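Pectate lyase 1 (Juniperus ashei, PDB 1PXZ) cleaves pectate by elimination in a calcium-dependent reaction, though with low activity, and is the major allergen of cedar pollen from this juniper. Local coordinates at residues A[189-194]-A[219-224]; A[246-251]-A[266-271]; A[63-68]-A[135-140]. All blocks are in the same frame, centred on the assembly; numbering follows the deposited sequence.

Overall arrangement
Contacts 1 and 2 belong to neighbouring turns of the same parallel beta-helix, centres about 12 Å apart, and meet where the backbone N of Asp246 probably donates to Phe222 O. Contact 1 is the most central, mostly buried and the most regular, a ladder of backbone hydrogen bonds with phenylalanines aligned side by side inside the helix. Contact 2 lies farther out; there prolines and a tryptophan replace that pairing, and the chemistry becomes almost wholly apolar. Contact 3 lies on the far side of the chain's centre, about 31 Å from contact 1 and 41 Å from contact 2, centre to centre. Here a loop meets a hairpin through partly exposed carboxylates, a guanidinium group and bound waters.

Contact 1: A[189-194]-A[219-224]; sequences NNHFFN and FNQFGP
Segments 189-194 and 219-224 run parallel, their end-to-end directions 14° apart, with His191 beside Gln221 and Phe192 beside Phe222. The backbone of 221-223 weaves across to its neighbour: Gln221 N donates to Asn190 O (2.9 Å), Phe192 N to Gln221 O (3.0 Å) and Gly223 N to Phe192 O (2.7 Å). Beyond these, Asn194 N reaches Pro224 O at 3.1 Å. Gly223 has backbone angles that would jam a side chain against the preceding carbonyl, and a cis peptide leads into Pro224.

Two pairs of like side chains lie alongside each other. On the buried side the rings of Phe192 and Phe222 are nearly parallel but slid apart, so that Phe192 CD1 comes to 3.4 Å from Phe222 CE1 while the faces barely overlap; Phe222 in turn stacks on Tyr245. Asn190 and Asn220 match too, their amide planes nearly parallel (7° apart). On the other side His191, with CG anti to its backbone N (chi1 -179°), lets NE2 donate a bent hydrogen bond to Gly223 O (2.8 Å). That oxygen sits in the imidazole plane, while Phe193 CD1 rests over a ring face. A water donates to both Asn189 OD1 and Phe219 O, and Asn189 ND2 donates to Asp164. Aligned aromatics, and an asparagine ladder such as Asn190 and Asn220 form, are characteristic of the parallel beta-helix of pectate lyases.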
loop_
_atom_site.group_PDB
_atom_site.type_symbol
_atom_site.label_atom_id
_atom_site.label_comp_id
_atom_site.label_asym_id
_atom_site.label_seq_id
_atom_site.Cartn_x
_atom_site.Cartn_y
_atom_site.Cartn_z
ATOM N N ASN A 189 5.607 5.817 2.141
ATOM C CA ASN A 189 5.267 7.218 2.345
ATOM C C ASN A 189 3.764 7.427 2.538
ATOM O O ASN A 189 3.338 8.567 2.337
ATOM C CB ASN A 189 5.703 8.071 1.138
ATOM C CG ASN A 189 7.210 8.167 0.979
ATOM O OD1 ASN A 189 7.904 8.522 1.932
ATOM N ND2 ASN A 189 7.716 7.875 -0.229
ATOM N N ASN A 190 2.991 6.419 2.892
ATOM C CA ASN A 190 1.560 6.616 3.100
ATOM C C ASN A 190 1.229 7.011 4.540
ATOM O O ASN A 190 2.031 6.734 5.426
ATOM C CB ASN A 190 0.810 5.317 2.829
ATOM C CG ASN A 190 1.080 4.809 1.416
ATOM O OD1 ASN A 190 1.767 3.798 1.228
ATOM N ND2 ASN A 190 0.518 5.524 0.455
ATOM N N HIS A 191 0.063 7.612 4.761
ATOM C CA HIS A 191 -0.393 7.875 6.135
ATOM C C HIS A 191 -1.639 7.025 6.357
ATOM O O HIS A 191 -2.617 7.262 5.651
ATOM C CB HIS A 191 -0.648 9.354 6.354
ATOM C CG HIS A 191 -1.088 9.729 7.736
ATOM N ND1 HIS A 191 -1.719 10.929 8.017
ATOM C CD2 HIS A 191 -0.982 9.060 8.917
ATOM C CE1 HIS A 191 -1.989 10.980 9.315
ATOM N NE2 HIS A 191 -1.550 9.861 9.890
ATOM N N PHE A 192 -1.590 6.045 7.242
ATOM C CA PHE A 192 -2.733 5.191 7.558
ATOM C C PHE A 192 -3.307 5.628 8.896
ATOM O O PHE A 192 -2.524 5.708 9.861
ATOM C CB PHE A 192 -2.331 3.721 7.663
ATOM C CG PHE A 192 -1.664 3.118 6.452
ATOM C CD1 PHE A 192 -0.284 3.238 6.317
ATOM C CD2 PHE A 192 -2.397 2.461 5.484
ATOM C CE1 PHE A 192 0.358 2.700 5.215
ATOM C CE2 PHE A 192 -1.764 1.902 4.381
ATOM C CZ PHE A 192 -0.390 2.033 4.254
ATOM N N PHE A 193 -4.607 5.902 9.000
ATOM C CA PHE A 193 -5.092 6.412 10.293
ATOM C C PHE A 193 -6.599 6.188 10.453
ATOM O O PHE A 193 -7.303 5.942 9.473
ATOM C CB PHE A 193 -4.720 7.884 10.479
ATOM C CG PHE A 193 -5.369 8.839 9.471
ATOM C CD1 PHE A 193 -4.805 9.036 8.221
ATOM C CD2 PHE A 193 -6.521 9.538 9.792
ATOM C CE1 PHE A 193 -5.378 9.919 7.334
ATOM C CE2 PHE A 193 -7.125 10.416 8.890
ATOM C CZ PHE A 193 -6.547 10.594 7.644
ATOM N N ASN A 194 -7.039 6.278 11.714
ATOM C CA ASN A 194 -8.460 6.149 12.048
ATOM C C ASN A 194 -9.092 4.952 11.383
ATOM O O ASN A 194 -10.087 5.071 10.655
ATOM C CB ASN A 194 -9.210 7.431 11.648
ATOM C CG ASN A 194 -8.765 8.636 12.463
ATOM O OD1 ASN A 194 -7.966 8.568 13.409
ATOM N ND2 ASN A 194 -9.318 9.793 12.076
ATOM N N PHE A 219 8.706 3.829 5.121
ATOM C CA PHE A 219 8.534 5.255 5.361
ATOM C C PHE A 219 7.062 5.645 5.538
ATOM O O PHE A 219 6.674 6.784 5.233
ATOM C CB PHE A 219 9.156 6.089 4.238
ATOM C CG PHE A 219 10.547 5.625 3.818
ATOM C CD1 PHE A 219 11.590 5.742 4.716
ATOM C CD2 PHE A 219 10.766 5.105 2.553
ATOM C CE1 PHE A 219 12.869 5.319 4.347
ATOM C CE2 PHE A 219 12.030 4.653 2.187
ATOM C CZ PHE A 219 13.066 4.756 3.100
ATOM N N ASN A 220 6.250 4.736 6.040
ATOM C CA ASN A 220 4.834 5.005 6.271
ATOM C C ASN A 220 4.616 5.526 7.688
ATOM O O ASN A 220 5.387 5.187 8.590
ATOM C CB ASN A 220 3.972 3.761 6.065
ATOM C CG ASN A 220 4.130 3.126 4.701
ATOM O OD1 ASN A 220 4.799 2.106 4.521
ATOM N ND2 ASN A 220 3.496 3.734 3.704
ATOM N N GLN A 221 3.573 6.325 7.852
ATOM C CA GLN A 221 3.119 6.757 9.167
ATOM C C GLN A 221 1.931 5.879 9.532
ATOM O O GLN A 221 0.897 5.954 8.863
ATOM C CB GLN A 221 2.731 8.250 9.202
ATOM C CG GLN A 221 2.055 8.606 10.537
ATOM C CD GLN A 221 3.044 8.517 11.703
ATOM O OE1 GLN A 221 4.159 9.011 11.652
ATOM N NE2 GLN A 221 2.635 7.888 12.793
ATOM N N PHE A 222 2.055 5.039 10.557
ATOM C CA PHE A 222 0.958 4.174 10.965
ATOM C C PHE A 222 0.246 4.758 12.168
ATOM O O PHE A 222 0.739 4.665 13.309
ATOM C CB PHE A 222 1.493 2.775 11.314
ATOM C CG PHE A 222 1.797 1.952 10.075
ATOM C CD1 PHE A 222 0.787 1.502 9.248
ATOM C CD2 PHE A 222 3.103 1.636 9.776
ATOM C CE1 PHE A 222 1.062 0.735 8.120
ATOM C CE2 PHE A 222 3.405 0.887 8.634
ATOM C CZ PHE A 222 2.390 0.464 7.802
ATOM N N GLY A 223 -0.910 5.371 11.939
ATOM C CA GLY A 223 -1.608 6.008 13.041
ATOM C C GLY A 223 -1.648 7.512 12.949
ATOM O O GLY A 223 -1.103 8.143 12.018
ATOM N N PRO A 224 -2.310 8.204 13.886
ATOM C CA PRO A 224 -2.943 7.646 15.072
ATOM C C PRO A 224 -4.223 6.847 14.846
ATOM O O PRO A 224 -4.804 6.925 13.764
ATOM C CB PRO A 224 -3.382 8.891 15.875
ATOM C CG PRO A 224 -2.704 10.051 15.256
ATOM C CD PRO A 224 -2.457 9.683 13.819
HETATM O O HOH W 1 7.084 9.451 4.374
#

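Contact 2: A[246-251]-A[266-271]; sequences DPWNIY and NSFTAP
Trp248 lays one face of its indole against Pro271. Pro271 CD sits over the five-membered ring, 3.8 Å from its centroid, in a CH-pi contact close to the ring normal. Ala270 CA makes a second, off-centre CH-pi contact, 4.2 Å from the centroid of the six-membered ring and 30° off the normal, and Ala270 CB reaches the CZ2 side of the indole. At the edge, Phe268 CB lies near the ring plane, 4.0 Å from Trp248 CZ3; the Phe268 ring itself meets Tyr245. The oxygen of Thr269 comes obliquely to the same corner, 3.5 Å from Trp248 CZ3.

The side chains of Trp248 and Pro271 cross at about a right angle. CG of Trp248 is held between its backbone N and carbonyl carbon (chi1 46°), a torsion that turns the ring back along the 269-271 backbone, while Trp248 O itself lies 3.3 Å from Pro271 CG. The ring nitrogen is used outside this pair, donating to Lys276 O, which would limit the rotation of the indole. The side chain of Trp248 is about 9 Å from that of Arg229, the predicted active-site residue.

Beside the tryptophan, Pro247 packs its CB on Pro271, with a CB-CB distance of 4.2 Å between the two rings. Its CA sends a C-H toward Thr269 O at 3.2 Å, and its nitrogen, although near the same oxygen, has no hydrogen to give. Regular pairing of strands 244-245 and 267-269 therefore does not continue here. The two segments are joined by C-H contacts and apolar packing instead, so their fit depends on shape more than on directed bonds.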
loop_
_atom_site.group_PDB
_atom_site.type_symbol
_atom_site.label_atom_id
_atom_site.label_comp_id
_atom_site.label_asym_id
_atom_site.label_seq_id
_atom_site.Cartn_x
_atom_site.Cartn_y
_atom_site.Cartn_z
ATOM N N ASP A 246 2.407 5.047 15.802
ATOM C CA ASP A 246 1.644 5.503 16.953
ATOM C C ASP A 246 1.065 4.307 17.698
ATOM O O ASP A 246 1.078 3.210 17.163
ATOM C CB ASP A 246 0.469 6.400 16.525
ATOM C CG ASP A 246 0.929 7.745 16.013
ATOM O OD1 ASP A 246 1.756 8.399 16.706
ATOM O OD2 ASP A 246 0.476 8.182 14.923
ATOM N N PRO A 247 0.570 4.471 18.921
ATOM C CA PRO A 247 -0.071 3.365 19.625
ATOM C C PRO A 247 -1.180 2.693 18.818
ATOM O O PRO A 247 -2.108 3.374 18.390
ATOM C CB PRO A 247 -0.648 4.047 20.884
ATOM C CG PRO A 247 0.289 5.197 21.123
ATOM C CD PRO A 247 0.669 5.698 19.740
ATOM N N TRP A 248 -1.046 1.381 18.660
ATOM C CA TRP A 248 -1.944 0.453 18.006
ATOM C C TRP A 248 -3.043 0.040 18.983
ATOM O O TRP A 248 -2.981 0.500 20.134
ATOM C CB TRP A 248 -1.218 -0.811 17.526
ATOM C CG TRP A 248 -0.289 -1.414 18.556
ATOM C CD1 TRP A 248 -0.573 -2.371 19.477
ATOM C CD2 TRP A 248 1.089 -1.068 18.741
ATOM N NE1 TRP A 248 0.544 -2.665 20.252
ATOM C CE2 TRP A 248 1.569 -1.868 19.802
ATOM C CE3 TRP A 248 1.951 -0.164 18.112
ATOM C CZ2 TRP A 248 2.887 -1.785 20.249
ATOM C CZ3 TRP A 248 3.270 -0.081 18.556
ATOM C CH2 TRP A 248 3.706 -0.894 19.613
ATOM N N ASN A 249 -3.956 -0.818 18.567
ATOM C CA ASN A 249 -5.052 -1.262 19.426
ATOM C C ASN A 249 -4.883 -2.704 19.877
ATOM O O ASN A 249 -5.259 -2.985 21.019
ATOM C CB ASN A 249 -6.411 -1.180 18.721
ATOM C CG ASN A 249 -7.592 -1.387 19.649
ATOM O OD1 ASN A 249 -8.523 -2.156 19.381
ATOM N ND2 ASN A 249 -7.585 -0.687 20.781
ATOM N N ILE A 250 -4.379 -3.565 18.985
ATOM C CA ILE A 250 -4.226 -4.976 19.324
ATOM C C ILE A 250 -2.755 -5.379 19.234
ATOM O O ILE A 250 -2.160 -5.827 20.220
ATOM C CB ILE A 250 -5.086 -5.875 18.424
ATOM C CG1 ILE A 250 -6.581 -5.513 18.470
ATOM C CG2 ILE A 250 -4.875 -7.341 18.763
ATOM C CD1 ILE A 250 -7.396 -6.291 17.454
ATOM N N TYR A 251 -2.186 -5.205 18.048
ATOM C CA TYR A 251 -0.770 -5.373 17.797
ATOM C C TYR A 251 -0.377 -4.516 16.595
ATOM O O TYR A 251 -1.269 -3.984 15.933
ATOM C CB TYR A 251 -0.407 -6.826 17.462
ATOM C CG TYR A 251 -1.098 -7.336 16.212
ATOM C CD1 TYR A 251 -2.401 -7.809 16.296
ATOM C CD2 TYR A 251 -0.489 -7.345 14.955
ATOM C CE1 TYR A 251 -3.077 -8.280 15.177
ATOM C CE2 TYR A 251 -1.150 -7.807 13.834
ATOM C CZ TYR A 251 -2.442 -8.276 13.958
ATOM O OH TYR A 251 -3.086 -8.741 12.832
ATOM N N ASN A 266 12.315 0.660 12.339
ATOM C CA ASN A 266 10.986 1.187 12.663
ATOM C C ASN A 266 10.986 1.874 14.019
ATOM O O ASN A 266 11.876 1.592 14.831
ATOM C CB ASN A 266 9.974 0.034 12.654
ATOM C CG ASN A 266 9.871 -0.562 11.259
ATOM O OD1 ASN A 266 9.477 0.162 10.335
ATOM N ND2 ASN A 266 10.207 -1.831 11.107
ATOM N N SER A 267 10.015 2.740 14.283
ATOM C CA SER A 267 9.886 3.316 15.625
ATOM C C SER A 267 8.493 2.957 16.142
ATOM O O SER A 267 7.478 3.271 15.506
ATOM C CB SER A 267 10.112 4.817 15.606
ATOM O OG SER A 267 9.827 5.403 16.880
ATOM N N PHE A 268 8.442 2.262 17.278
ATOM C CA PHE A 268 7.181 1.740 17.784
ATOM C C PHE A 268 6.865 2.404 19.124
ATOM O O PHE A 268 7.671 2.261 20.051
ATOM C CB PHE A 268 7.249 0.227 17.963
ATOM C CG PHE A 268 7.607 -0.653 16.782
ATOM C CD1 PHE A 268 6.670 -0.951 15.795
ATOM C CD2 PHE A 268 8.889 -1.191 16.660
ATOM C CE1 PHE A 268 7.036 -1.770 14.732
ATOM C CE2 PHE A 268 9.249 -2.012 15.604
ATOM C CZ PHE A 268 8.307 -2.322 14.627
ATOM N N THR A 269 5.745 3.101 19.219
ATOM C CA THR A 269 5.288 3.677 20.493
ATOM C C THR A 269 4.107 2.872 20.998
ATOM O O THR A 269 3.026 2.869 20.399
ATOM C CB THR A 269 4.929 5.164 20.316
ATOM O OG1 THR A 269 6.104 5.869 19.904
ATOM C CG2 THR A 269 4.455 5.747 21.642
ATOM N N ALA A 270 4.245 2.119 22.083
ATOM C CA ALA A 270 3.202 1.238 22.600
ATOM C C ALA A 270 2.071 1.994 23.297
ATOM O O ALA A 270 2.287 3.089 23.820
ATOM C CB ALA A 270 3.745 0.207 23.609
ATOM N N PRO A 271 0.873 1.406 23.296
ATOM C CA PRO A 271 -0.219 1.961 24.111
ATOM C C PRO A 271 0.140 1.778 25.585
ATOM O O PRO A 271 1.159 1.156 25.898
ATOM C CB PRO A 271 -1.433 1.104 23.811
ATOM C CG PRO A 271 -1.021 0.117 22.794
ATOM C CD PRO A 271 0.462 0.218 22.555
#

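Contact 3: A[63-68]-A[135-140]; sequences TREKAL and LVSESI
Glu138 crosses the side chain of Arg64 where a beta-hairpin, formed by strands 132-137 and 141-145, meets the loop that follows helix 58-63. An ST motif shapes its turn: Ser137 OG accepts from Ile140 N. Leaving the backbone, Glu138 CB passes Thr63 O at 3.3 Å and lies over the centre of the Arg64 guanidinium. With CG anti to the backbone N (chi1 170°) and the rest extended, the chain then runs across that face, CG and CD both 3.7 Å from Arg64 NH1. The carboxylate and guanidinium planes are nearly parallel and stacked, so that no N-H points at Glu138 OE1, and the salt bridge to Arg64 NH1 is long (4.0 Å) and rests on charge alone. OE1 instead accepts from Glu65 N (2.9 Å) on its anti side, and from a water that also binds Lys66 N.

The guanidinium is held in place by NH2 donating to Thr63 OG1, itself bonded to Arg59 O, and NE to Tyr60 O. At the backbone, Glu138 N donates to Thr63 O at 2.9 Å, tying hairpin to loop. Glu65 returns the grip: Ser139 N donates to Glu65 OE1 (3.0 Å) from above the carboxylate plane. The two carboxylates come near enough that their charges probably oppose each other, OE1 to OE1 4.6 Å, and a second water bridges Glu65 OE2 and Ser137 OG, 2.7 Å from each.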
loop_
_atom_site.group_PDB
_atom_site.type_symbol
_atom_site.label_atom_id
_atom_site.label_comp_id
_atom_site.label_asym_id
_atom_site.label_seq_id
_atom_site.Cartn_x
_atom_site.Cartn_y
_atom_site.Cartn_z
ATOM N N THR A 63 -9.292 2.788 -17.316
ATOM C CA THR A 63 -9.527 1.523 -17.988
ATOM C C THR A 63 -8.911 1.455 -19.386
ATOM O O THR A 63 -9.066 0.425 -20.058
ATOM C CB THR A 63 -11.045 1.240 -18.146
ATOM O OG1 THR A 63 -11.659 2.391 -18.741
ATOM C CG2 THR A 63 -11.690 1.026 -16.782
ATOM N N ARG A 64 -8.238 2.507 -19.843
ATOM C CA ARG A 64 -7.697 2.420 -21.201
ATOM C C ARG A 64 -6.590 1.378 -21.255
ATOM O O ARG A 64 -5.865 1.127 -20.285
ATOM C CB ARG A 64 -7.160 3.765 -21.689
ATOM C CG ARG A 64 -8.165 4.875 -21.882
ATOM C CD ARG A 64 -9.361 4.537 -22.767
ATOM N NE ARG A 64 -10.407 3.917 -21.949
ATOM C CZ ARG A 64 -11.539 3.397 -22.408
ATOM N NH1 ARG A 64 -11.842 3.401 -23.707
ATOM N NH2 ARG A 64 -12.400 2.857 -21.556
ATOM N N GLU A 65 -6.413 0.747 -22.423
ATOM C CA GLU A 65 -5.275 -0.161 -22.562
ATOM C C GLU A 65 -3.979 0.625 -22.692
ATOM O O GLU A 65 -2.935 0.195 -22.200
ATOM C CB GLU A 65 -5.460 -1.090 -23.768
ATOM C CG GLU A 65 -5.995 -2.469 -23.424
ATOM C CD GLU A 65 -6.466 -2.655 -21.992
ATOM O OE1 GLU A 65 -7.612 -2.244 -21.654
ATOM O OE2 GLU A 65 -5.665 -3.235 -21.210
ATOM N N LYS A 66 -3.963 1.786 -23.347
ATOM C CA LYS A 66 -2.668 2.456 -23.464
ATOM C C LYS A 66 -2.173 3.009 -22.124
ATOM O O LYS A 66 -2.957 3.220 -21.205
ATOM C CB LYS A 66 -2.759 3.586 -24.486
ATOM C CG LYS A 66 -3.638 4.741 -24.013
ATOM C CD LYS A 66 -3.906 5.687 -25.188
ATOM C CE LYS A 66 -3.315 7.057 -24.919
ATOM N NZ LYS A 66 -3.073 7.846 -26.154
ATOM N N ALA A 67 -0.871 3.258 -22.061
ATOM C CA ALA A 67 -0.223 3.837 -20.890
ATOM C C ALA A 67 -0.696 5.264 -20.666
ATOM O O ALA A 67 -0.664 6.084 -21.596
ATOM C CB ALA A 67 1.298 3.829 -21.021
ATOM N N LEU A 68 -1.138 5.570 -19.443
ATOM C CA LEU A 68 -1.595 6.933 -19.186
ATOM C C LEU A 68 -1.123 7.399 -17.807
ATOM O O LEU A 68 -1.109 6.564 -16.897
ATOM C CB LEU A 68 -3.125 7.041 -19.192
ATOM C CG LEU A 68 -3.830 6.892 -20.540
ATOM C CD1 LEU A 68 -5.338 6.999 -20.314
ATOM C CD2 LEU A 68 -3.317 7.925 -21.533
ATOM N N LEU A 135 -17.307 -2.138 -16.504
ATOM C CA LEU A 135 -16.264 -2.167 -17.510
ATOM C C LEU A 135 -14.918 -2.416 -16.810
ATOM O O LEU A 135 -14.312 -1.490 -16.271
ATOM C CB LEU A 135 -16.215 -0.888 -18.357
ATOM C CG LEU A 135 -15.193 -0.987 -19.500
ATOM C CD1 LEU A 135 -15.851 -1.490 -20.783
ATOM C CD2 LEU A 135 -14.504 0.342 -19.749
ATOM N N VAL A 136 -14.508 -3.685 -16.842
ATOM C CA VAL A 136 -13.281 -4.091 -16.151
ATOM C C VAL A 136 -12.118 -3.367 -16.808
ATOM O O VAL A 136 -11.326 -2.704 -16.141
ATOM C CB VAL A 136 -13.110 -5.613 -16.143
ATOM C CG1 VAL A 136 -11.743 -5.988 -15.599
ATOM C CG2 VAL A 136 -14.188 -6.283 -15.287
ATOM N N SER A 137 -12.021 -3.444 -18.138
ATOM C CA SER A 137 -11.077 -2.619 -18.872
ATOM C C SER A 137 -11.572 -2.437 -20.314
ATOM O O SER A 137 -12.478 -3.160 -20.754
ATOM C CB SER A 137 -9.663 -3.218 -18.929
ATOM O OG SER A 137 -9.632 -4.290 -19.870
ATOM N N GLU A 138 -10.946 -1.498 -21.004
ATOM C CA GLU A 138 -11.310 -1.228 -22.398
ATOM C C GLU A 138 -11.245 -2.530 -23.176
ATOM O O GLU A 138 -12.147 -2.902 -23.929
ATOM C CB GLU A 138 -10.400 -0.159 -22.989
ATOM C CG GLU A 138 -10.528 0.047 -24.496
ATOM C CD GLU A 138 -9.465 0.955 -25.077
ATOM O OE1 GLU A 138 -8.511 1.352 -24.371
ATOM O OE2 GLU A 138 -9.568 1.289 -26.284
ATOM N N SER A 139 -10.151 -3.259 -22.941
ATOM C CA SER A 139 -9.984 -4.480 -23.739
ATOM C C SER A 139 -10.853 -5.619 -23.254
ATOM O O SER A 139 -11.321 -6.420 -24.072
ATOM C CB SER A 139 -8.511 -4.917 -23.742
ATOM O OG SER A 139 -8.065 -5.126 -25.076
ATOM N N ILE A 140 -11.052 -5.713 -21.937
ATOM C CA ILE A 140 -11.820 -6.850 -21.424
ATOM C C ILE A 140 -13.311 -6.665 -21.635
ATOM O O ILE A 140 -14.024 -7.637 -21.862
ATOM C CB ILE A 140 -11.503 -7.092 -19.932
ATOM C CG1 ILE A 140 -10.064 -7.600 -19.721
ATOM C CG2 ILE A 140 -12.489 -8.039 -19.281
ATOM C CD1 ILE A 140 -9.656 -7.705 -18.264
HETATM O O HOH W 2 -7.119 -5.288 -20.184
HETATM O O HOH W 3 -6.321 2.686 -25.264
#